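Local coordinates for putative agmatinase (Clostridium difficile, PDB 3LHL), which probably hydrolyses agmatine to putrescine and urea, as a manganese-dependent member of the arginase family, at residues Y5-G19 with K83-E97. Sequence-based numbering, arbitrary orientation.
With PO4 (phosphate ion), chain G.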
ATOM      1  N   TYR A   5      20.373  -2.144   8.957  1.00 37.84           N
ATOM      2  CA  TYR A   5      19.596  -0.924   9.123  1.00 36.62           C
ATOM      3  C   TYR A   5      20.297   0.373   8.723  1.00 36.55           C
ATOM      4  O   TYR A   5      19.844   1.076   7.820  1.00 34.30           O
ATOM      5  CB  TYR A   5      19.132  -0.811  10.571  1.00 35.18           C
ATOM      6  CG  TYR A   5      18.124   0.285  10.810  1.00 35.47           C
ATOM      7  CD1 TYR A   5      16.789   0.121  10.445  1.00 34.79           C
ATOM      8  CD2 TYR A   5      18.502   1.487  11.409  1.00 35.45           C
ATOM      9  CE1 TYR A   5      15.853   1.124  10.674  1.00 34.78           C
ATOM     10  CE2 TYR A   5      17.573   2.499  11.643  1.00 34.25           C
ATOM     11  CZ  TYR A   5      16.253   2.308  11.275  1.00 34.04           C
ATOM     12  OH  TYR A   5      15.332   3.293  11.522  1.00 32.08           O
ATOM     13  N   GLU A   6      21.396   0.692   9.400  1.00 38.04           N
ATOM     14  CA  GLU A   6      22.124   1.926   9.133  1.00 39.38           C
ATOM     15  C   GLU A   6      22.558   2.137   7.687  1.00 38.41           C
ATOM     16  O   GLU A   6      22.599   3.271   7.213  1.00 37.60           O
ATOM     17  CB  GLU A   6      23.351   2.034  10.049  1.00 43.67           C
ATOM     18  CG  GLU A   6      24.442   1.002   9.785  1.00 50.87           C
ATOM     19  CD  GLU A   6      25.767   1.367  10.446  1.00 54.44           C
ATOM     20  OE1 GLU A   6      26.335   2.430  10.102  1.00 56.07           O
ATOM     21  OE2 GLU A   6      26.239   0.594  11.309  1.00 55.89           O
ATOM     22  N   GLU A   7      22.876   1.060   6.979  1.00 37.60           N
ATOM     23  CA  GLU A   7      23.329   1.188   5.598  1.00 37.12           C
ATOM     24  C   GLU A   7      22.228   1.333   4.552  1.00 34.11           C
ATOM     25  O   GLU A   7      22.449   1.927   3.499  1.00 33.41           O
ATOM     26  CB  GLU A   7      24.205  -0.007   5.220  1.00 39.94           C
ATOM     27  CG  GLU A   7      25.374  -0.249   6.159  1.00 46.80           C
ATOM     28  CD  GLU A   7      26.315  -1.325   5.647  1.00 50.47           C
ATOM     29  OE1 GLU A   7      27.031  -1.067   4.654  1.00 51.21           O
ATOM     30  OE2 GLU A   7      26.330  -2.433   6.230  1.00 53.37           O
ATOM     31  N   SER A   8      21.047   0.799   4.836  1.00 31.90           N
ATOM     32  CA  SER A   8      19.945   0.850   3.877  1.00 29.07           C
ATOM     33  C   SER A   8      19.080   2.104   3.964  1.00 27.93           C
ATOM     34  O   SER A   8      18.918   2.688   5.034  1.00 26.88           O
ATOM     35  CB  SER A   8      19.060  -0.387   4.043  1.00 29.04           C
ATOM     36  OG  SER A   8      19.802  -1.586   3.886  1.00 28.84           O
ATOM     37  N   ASN A   9      18.533   2.515   2.822  1.00 26.48           N
ATOM     38  CA  ASN A   9      17.659   3.681   2.763  1.00 25.90           C
ATOM     39  C   ASN A   9      16.194   3.242   2.783  1.00 24.31           C
ATOM     40  O   ASN A   9      15.304   4.032   3.093  1.00 23.32           O
ATOM     41  CB  ASN A   9      17.932   4.499   1.497  1.00 28.41           C
ATOM     42  CG  ASN A   9      19.339   5.068   1.460  1.00 31.11           C
ATOM     43  OD1 ASN A   9      19.779   5.731   2.400  1.00 31.36           O
ATOM     44  ND2 ASN A   9      20.052   4.813   0.367  1.00 32.56           N
ATOM     45  N   LEU A  10      15.953   1.978   2.449  1.00 22.31           N
ATOM     46  CA  LEU A  10      14.602   1.426   2.431  1.00 20.19           C
ATOM     47  C   LEU A  10      14.495   0.324   3.484  1.00 19.87           C
ATOM     48  O   LEU A  10      15.251  -0.654   3.457  1.00 19.14           O
ATOM     49  CB  LEU A  10      14.286   0.859   1.045  1.00 20.90           C
ATOM     50  CG  LEU A  10      12.877   0.319   0.770  1.00 21.77           C
ATOM     51  CD1 LEU A  10      11.838   1.422   0.966  1.00 17.68           C
ATOM     52  CD2 LEU A  10      12.819  -0.228  -0.657  1.00 20.72           C
ATOM     53  N   ILE A  11      13.560   0.496   4.414  1.00 18.47           N
ATOM     54  CA  ILE A  11      13.346  -0.462   5.493  1.00 17.69           C
ATOM     55  C   ILE A  11      11.995  -1.147   5.311  1.00 18.92           C
ATOM     56  O   ILE A  11      10.937  -0.524   5.464  1.00 18.99           O
ATOM     57  CB  ILE A  11      13.374   0.242   6.868  1.00 18.81           C
ATOM     58  CG1 ILE A  11      14.639   1.104   6.984  1.00 18.50           C
ATOM     59  CG2 ILE A  11      13.314  -0.794   7.991  1.00 18.01           C
ATOM     60  CD1 ILE A  11      15.944   0.335   6.844  1.00 17.78           C
ATOM     61  N   VAL A  12      12.049  -2.433   4.983  1.00 16.88           N
ATOM     62  CA  VAL A  12      10.865  -3.250   4.750  1.00 16.55           C
ATOM     63  C   VAL A  12      10.508  -4.029   6.006  1.00 17.70           C
ATOM     64  O   VAL A  12      11.361  -4.694   6.594  1.00 20.31           O
ATOM     65  CB  VAL A  12      11.118  -4.278   3.625  1.00 15.64           C
ATOM     66  CG1 VAL A  12       9.856  -5.066   3.350  1.00 13.05           C
ATOM     67  CG2 VAL A  12      11.616  -3.574   2.373  1.00 10.99           C
ATOM     68  N   PHE A  13       9.248  -3.952   6.419  1.00 17.07           N
ATOM     69  CA  PHE A  13       8.817  -4.683   7.601  1.00 17.02           C
ATOM     70  C   PHE A  13       7.381  -5.144   7.426  1.00 17.00           C
ATOM     71  O   PHE A  13       6.601  -4.536   6.686  1.00 18.34           O
ATOM     72  CB  PHE A  13       8.988  -3.824   8.872  1.00 15.69           C
ATOM     73  CG  PHE A  13       8.086  -2.623   8.940  1.00 16.14           C
ATOM     74  CD1 PHE A  13       6.898  -2.670   9.665  1.00 16.00           C
ATOM     75  CD2 PHE A  13       8.431  -1.440   8.291  1.00 16.69           C
ATOM     76  CE1 PHE A  13       6.061  -1.555   9.747  1.00 14.28           C
ATOM     77  CE2 PHE A  13       7.603  -0.318   8.362  1.00 16.46           C
ATOM     78  CZ  PHE A  13       6.415  -0.376   9.093  1.00 17.87           C
ATOM     79  N   GLY A  14       7.046  -6.243   8.089  1.00 15.72           N
ATOM     80  CA  GLY A  14       5.706  -6.779   7.984  1.00 15.51           C
ATOM     81  C   GLY A  14       4.861  -6.456   9.193  1.00 16.27           C
ATOM     82  O   GLY A  14       5.381  -6.250  10.291  1.00 14.37           O
ATOM     83  N   VAL A  15       3.553  -6.398   8.972  1.00 17.96           N
ATOM     84  CA  VAL A  15       2.582  -6.118  10.025  1.00 18.99           C
ATOM     85  C   VAL A  15       1.426  -7.086   9.823  1.00 19.40           C
ATOM     86  O   VAL A  15       0.488  -6.796   9.071  1.00 18.69           O
ATOM     87  CB  VAL A  15       2.034  -4.673   9.937  1.00 20.91           C
ATOM     88  CG1 VAL A  15       0.986  -4.454  11.021  1.00 22.21           C
ATOM     89  CG2 VAL A  15       3.169  -3.668  10.087  1.00 20.87           C
ATOM     90  N   GLY A  16       1.517  -8.240  10.479  1.00 18.81           N
ATOM     91  CA  GLY A  16       0.478  -9.248  10.365  1.00 19.62           C
ATOM     92  C   GLY A  16      -0.689  -8.937  11.282  1.00 18.87           C
ATOM     93  O   GLY A  16      -0.861  -9.563  12.334  1.00 16.79           O
ATOM     94  N   PHE A  17      -1.496  -7.968  10.869  1.00 17.35           N
ATOM     95  CA  PHE A  17      -2.651  -7.544  11.644  1.00 18.33           C
ATOM     96  C   PHE A  17      -3.917  -7.462  10.796  1.00 18.00           C
ATOM     97  O   PHE A  17      -3.896  -6.910   9.697  1.00 19.50           O
ATOM     98  CB  PHE A  17      -2.375  -6.165  12.260  1.00 17.52           C
ATOM     99  CG  PHE A  17      -3.579  -5.528  12.897  1.00 18.32           C
ATOM    100  CD1 PHE A  17      -4.015  -5.936  14.154  1.00 18.23           C
ATOM    101  CD2 PHE A  17      -4.282  -4.523  12.240  1.00 18.84           C
ATOM    102  CE1 PHE A  17      -5.128  -5.358  14.749  1.00 17.05           C
ATOM    103  CE2 PHE A  17      -5.403  -3.932  12.827  1.00 20.02           C
ATOM    104  CZ  PHE A  17      -5.827  -4.351  14.086  1.00 18.86           C
ATOM    105  N   ASP A  18      -5.013  -8.019  11.307  1.00 18.07           N
ATOM    106  CA  ASP A  18      -6.304  -7.947  10.619  1.00 18.65           C
ATOM    107  C   ASP A  18      -7.414  -7.808  11.655  1.00 18.90           C
ATOM    108  O   ASP A  18      -8.549  -8.228  11.440  1.00 17.87           O
ATOM    109  CB  ASP A  18      -6.556  -9.174   9.726  1.00 18.54           C
ATOM    110  CG  ASP A  18      -6.392 -10.492  10.454  1.00 19.66           C
ATOM    111  OD1 ASP A  18      -6.795 -10.603  11.631  1.00 19.66           O
ATOM    112  OD2 ASP A  18      -5.873 -11.437   9.826  1.00 21.96           O
ATOM    113  N   GLY A  19      -7.063  -7.184  12.776  1.00 20.15           N
ATOM    114  CA  GLY A  19      -7.991  -6.987  13.874  1.00 20.91           C
ATOM    115  C   GLY A  19      -9.355  -6.372  13.604  1.00 22.72           C
ATOM    116  O   GLY A  19     -10.286  -6.627  14.372  1.00 24.14           O
ATOM    117  N   LYS A  83      10.392   5.832  13.910  1.00 19.71           N
ATOM    118  CA  LYS A  83      11.826   5.670  14.041  1.00 21.49           C
ATOM    119  C   LYS A  83      12.495   5.606  12.666  1.00 20.70           C
ATOM    120  O   LYS A  83      13.566   6.188  12.462  1.00 20.91           O
ATOM    121  CB  LYS A  83      12.134   4.418  14.859  1.00 22.22           C
ATOM    122  CG  LYS A  83      11.631   4.514  16.288  1.00 24.11           C
ATOM    123  CD  LYS A  83      11.656   3.168  16.988  1.00 28.84           C
ATOM    124  CE  LYS A  83      10.970   3.257  18.343  1.00 31.91           C
ATOM    125  NZ  LYS A  83      10.815   1.917  18.982  1.00 35.51           N
ATOM    126  N   ILE A  84      11.863   4.919  11.719  1.00 19.18           N
ATOM    127  CA  ILE A  84      12.426   4.814  10.374  1.00 17.66           C
ATOM    128  C   ILE A  84      12.444   6.192   9.714  1.00 18.01           C
ATOM    129  O   ILE A  84      13.453   6.606   9.141  1.00 16.45           O
ATOM    130  CB  ILE A  84      11.610   3.833   9.499  1.00 18.90           C
ATOM    131  CG1 ILE A  84      11.692   2.420  10.095  1.00 16.13           C
ATOM    132  CG2 ILE A  84      12.141   3.844   8.062  1.00 15.47           C
ATOM    133  CD1 ILE A  84      10.758   1.423   9.458  1.00 14.57           C
ATOM    134  N   VAL A  85      11.329   6.906   9.809  1.00 16.85           N
ATOM    135  CA  VAL A  85      11.239   8.236   9.228  1.00 17.25           C
ATOM    136  C   VAL A  85      12.243   9.166   9.903  1.00 18.10           C
ATOM    137  O   VAL A  85      12.920   9.959   9.240  1.00 17.07           O
ATOM    138  CB  VAL A  85       9.823   8.829   9.409  1.00 19.05           C
ATOM    139  CG1 VAL A  85       9.806  10.292   8.958  1.00 16.16           C
ATOM    140  CG2 VAL A  85       8.804   8.000   8.625  1.00 16.63           C
ATOM    141  N   ARG A  86      12.321   9.068  11.227  1.00 17.07           N
ATOM    142  CA  ARG A  86      13.229   9.892  12.018  1.00 18.80           C
ATOM    143  C   ARG A  86      14.674   9.694  11.581  1.00 19.22           C
ATOM    144  O   ARG A  86      15.466  10.631  11.583  1.00 17.74           O
ATOM    145  CB  ARG A  86      13.103   9.537  13.502  1.00 18.84           C
ATOM    146  CG  ARG A  86      14.132  10.213  14.407  1.00 21.18           C
ATOM    147  CD  ARG A  86      14.293   9.434  15.705  1.00 21.80           C
ATOM    148  NE  ARG A  86      14.787   8.087  15.435  1.00 25.06           N
ATOM    149  CZ  ARG A  86      14.728   7.075  16.293  1.00 25.88           C
ATOM    150  NH1 ARG A  86      14.189   7.237  17.495  1.00 24.04           N
ATOM    151  NH2 ARG A  86      15.203   5.892  15.940  1.00 27.84           N
ATOM    152  N   ASP A  87      15.011   8.464  11.209  1.00 20.42           N
ATOM    153  CA  ASP A  87      16.366   8.149  10.782  1.00 20.83           C
ATOM    154  C   ASP A  87      16.601   8.456   9.306  1.00 20.45           C
ATOM    155  O   ASP A  87      17.568   7.981   8.718  1.00 19.08           O
ATOM    156  CB  ASP A  87      16.669   6.677  11.068  1.00 21.02           C
ATOM    157  CG  ASP A  87      16.594   6.345  12.547  1.00 24.06           C
ATOM    158  OD1 ASP A  87      16.715   7.279  13.371  1.00 25.12           O
ATOM    159  OD2 ASP A  87      16.425   5.151  12.887  1.00 22.41           O
ATOM    160  N   SER A  88      15.712   9.252   8.715  1.00 20.50           N
ATOM    161  CA  SER A  88      15.825   9.626   7.307  1.00 22.81           C
ATOM    162  C   SER A  88      15.850   8.422   6.370  1.00 22.76           C
ATOM    163  O   SER A  88      16.704   8.321   5.492  1.00 22.90           O
ATOM    164  CB  SER A  88      17.085  10.466   7.071  1.00 24.05           C
ATOM    165  OG  SER A  88      17.006  11.708   7.745  1.00 31.31           O
ATOM    166  N   LYS A  89      14.912   7.508   6.562  1.00 22.33           N
ATOM    167  CA  LYS A  89      14.834   6.330   5.717  1.00 21.01           C
ATOM    168  C   LYS A  89      13.387   6.150   5.291  1.00 21.15           C
ATOM    169  O   LYS A  89      12.478   6.727   5.891  1.00 18.88           O
ATOM    170  CB  LYS A  89      15.321   5.095   6.479  1.00 22.43           C
ATOM    171  CG  LYS A  89      16.762   5.186   6.940  1.00 20.67           C
ATOM    172  CD  LYS A  89      17.135   4.003   7.816  1.00 23.74           C
ATOM    173  CE  LYS A  89      18.573   4.116   8.291  1.00 23.07           C
ATOM    174  NZ  LYS A  89      19.517   4.245   7.144  1.00 24.01           N
ATOM    175  N   VAL A  90      13.180   5.347   4.257  1.00 19.27           N
ATOM    176  CA  VAL A  90      11.850   5.103   3.742  1.00 18.71           C
ATOM    177  C   VAL A  90      11.238   3.842   4.330  1.00 18.43           C
ATOM    178  O   VAL A  90      11.818   2.761   4.249  1.00 18.66           O
ATOM    179  CB  VAL A  90      11.873   4.971   2.200  1.00 18.23           C
ATOM    180  CG1 VAL A  90      10.474   4.660   1.672  1.00 17.66           C
ATOM    181  CG2 VAL A  90      12.399   6.253   1.585  1.00 16.76           C
ATOM    182  N   PRO A  91      10.065   3.975   4.964  1.00 17.17           N
ATOM    183  CA  PRO A  91       9.411   2.805   5.543  1.00 16.89           C
ATOM    184  C   PRO A  91       8.581   2.118   4.462  1.00 17.46           C
ATOM    185  O   PRO A  91       7.817   2.770   3.751  1.00 17.22           O
ATOM    186  CB  PRO A  91       8.541   3.403   6.649  1.00 17.46           C
ATOM    187  CG  PRO A  91       8.137   4.727   6.066  1.00 16.33           C
ATOM    188  CD  PRO A  91       9.431   5.223   5.433  1.00 17.91           C
ATOM    189  N   PHE A  92       8.761   0.810   4.321  1.00 15.65           N
ATOM    190  CA  PHE A  92       8.007   0.034   3.353  1.00 15.26           C
ATOM    191  C   PHE A  92       7.322  -1.068   4.153  1.00 15.93           C
ATOM    192  O   PHE A  92       7.943  -2.055   4.540  1.00 13.89           O
ATOM    193  CB  PHE A  92       8.940  -0.557   2.296  1.00 18.17           C
ATOM    194  CG  PHE A  92       8.227  -1.120   1.100  1.00 21.23           C
ATOM    195  CD1 PHE A  92       8.929  -1.413  -0.062  1.00 23.57           C
ATOM    196  CD2 PHE A  92       6.859  -1.371   1.133  1.00 24.58           C
ATOM    197  CE1 PHE A  92       8.283  -1.949  -1.176  1.00 24.65           C
ATOM    198  CE2 PHE A  92       6.201  -1.909   0.021  1.00 26.15           C
ATOM    199  CZ  PHE A  92       6.917  -2.197  -1.133  1.00 25.42           C
HETATM  200  N   MSE A  93       6.033  -0.876   4.403  1.00 16.95           N
HETATM  201  CA  MSE A  93       5.240  -1.808   5.184  1.00 18.02           C
HETATM  202  C   MSE A  93       4.473  -2.826   4.334  1.00 19.04           C
HETATM  203  O   MSE A  93       3.858  -2.483   3.317  1.00 14.49           O
HETATM  204  CB  MSE A  93       4.274  -1.002   6.062  1.00 20.74           C
HETATM  205  CG  MSE A  93       3.415  -1.805   7.021  1.00 26.26           C
HETATM  206 SE   MSE A  93       2.431  -0.631   8.244  1.00 37.40          SE
HETATM  207  CE  MSE A  93       1.423   0.380   6.926  1.00 30.78           C
ATOM    208  N   ILE A  94       4.549  -4.085   4.755  1.00 20.04           N
ATOM    209  CA  ILE A  94       3.858  -5.191   4.099  1.00 22.13           C
ATOM    210  C   ILE A  94       2.853  -5.610   5.149  1.00 24.14           C
ATOM    211  O   ILE A  94       3.146  -6.441   6.008  1.00 25.17           O
ATOM    212  CB  ILE A  94       4.775  -6.394   3.853  1.00 24.26           C
ATOM    213  CG1 ILE A  94       6.009  -5.975   3.052  1.00 25.16           C
ATOM    214  CG2 ILE A  94       3.996  -7.487   3.141  1.00 24.81           C
ATOM    215  CD1 ILE A  94       5.699  -5.329   1.727  1.00 30.16           C
ATOM    216  N   GLY A  95       1.661  -5.047   5.094  1.00 24.58           N
ATOM    217  CA  GLY A  95       0.709  -5.388   6.122  1.00 26.50           C
ATOM    218  C   GLY A  95      -0.357  -6.400   5.807  1.00 28.33           C
ATOM    219  O   GLY A  95      -0.316  -7.130   4.809  1.00 26.70           O
ATOM    220  N   GLY A  96      -1.291  -6.454   6.748  1.00 28.58           N
ATOM    221  CA  GLY A  96      -2.453  -7.292   6.640  1.00 24.26           C
ATOM    222  C   GLY A  96      -3.489  -6.297   6.154  1.00 21.38           C
ATOM    223  O   GLY A  96      -3.331  -5.726   5.076  1.00 17.66           O
ATOM    224  N   GLU A  97      -4.517  -6.036   6.955  1.00 20.24           N
ATOM    225  CA  GLU A  97      -5.561  -5.109   6.530  1.00 18.43           C
ATOM    226  C   GLU A  97      -5.073  -3.691   6.254  1.00 16.63           C
ATOM    227  O   GLU A  97      -4.005  -3.269   6.718  1.00 14.65           O
ATOM    228  CB  GLU A  97      -6.701  -5.081   7.542  1.00 19.08           C
ATOM    229  CG  GLU A  97      -6.337  -4.537   8.886  1.00 22.55           C
ATOM    230  CD  GLU A  97      -7.544  -4.449   9.794  1.00 25.93           C
ATOM    231  OE1 GLU A  97      -8.128  -5.512  10.113  1.00 26.27           O
ATOM    232  OE2 GLU A  97      -7.909  -3.317  10.180  1.00 26.51           O
TER
HETATM  233  P   PO4 G 306      13.479   8.750  20.588  1.00 58.92           P
HETATM  234  O1  PO4 G 306      12.004   8.714  20.799  1.00 55.72           O
HETATM  235  O2  PO4 G 306      13.774   9.340  19.256  1.00 55.52           O
HETATM  236  O3  PO4 G 306      14.112   9.579  21.650  1.00 56.54           O
HETATM  237  O4  PO4 G 306      14.022   7.365  20.652  1.00 56.04           O
HETATM  238  O   HOH W   1      19.612   6.102   4.996  1.00 41.42           O
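In the parallel sheet of this arginase-type alpha/beta fold, strands 10-15 and 90-95 run side by side, the second reached from helix 70-86 through a Schellman motif with S88, at positive phi, as its C-prime residue. The parallel ladder starts with V90 N giving a nearly straight bond to N9 O (2.8 Å, 177°) and continues through I11, F92, F13 and I94 to V15. On the face carrying I11 and F13, I84 of the helix, a branched aliphatic chain suited to the apolar layer between helix and sheet, pushes its CD1 between I11 CG2 (3.7 Å) and F13 CE2 (3.8 Å). F13 holds CG between its backbone N and carbonyl carbon (chi1 67°), which brings the ring to selenomethionine M93: CB makes an off-centre CH-pi contact with it, and SE lies obliquely beside it, a Met-aromatic contact. L10 CD1 and F92 CB pack on the other face, beneath helix 258-278. At the strands' N-terminal ends, K89 is long enough to pass its CE over the Y5 ring and bends at chi4 (-56°) to bring NZ to S8 O at 2.7 Å, with weak bonds to Y5 O and E6 O. A water bridges NZ to N9 OD1. Beyond the C-terminal ends E97, near the manganese site, has its carboxylate held by T20 and T21. D87 OD2 takes the Y5 OH bond (2.6 Å) on its anti side, while R86 NE forms a salt bridge with D87 OD1 from above the carboxylate plane.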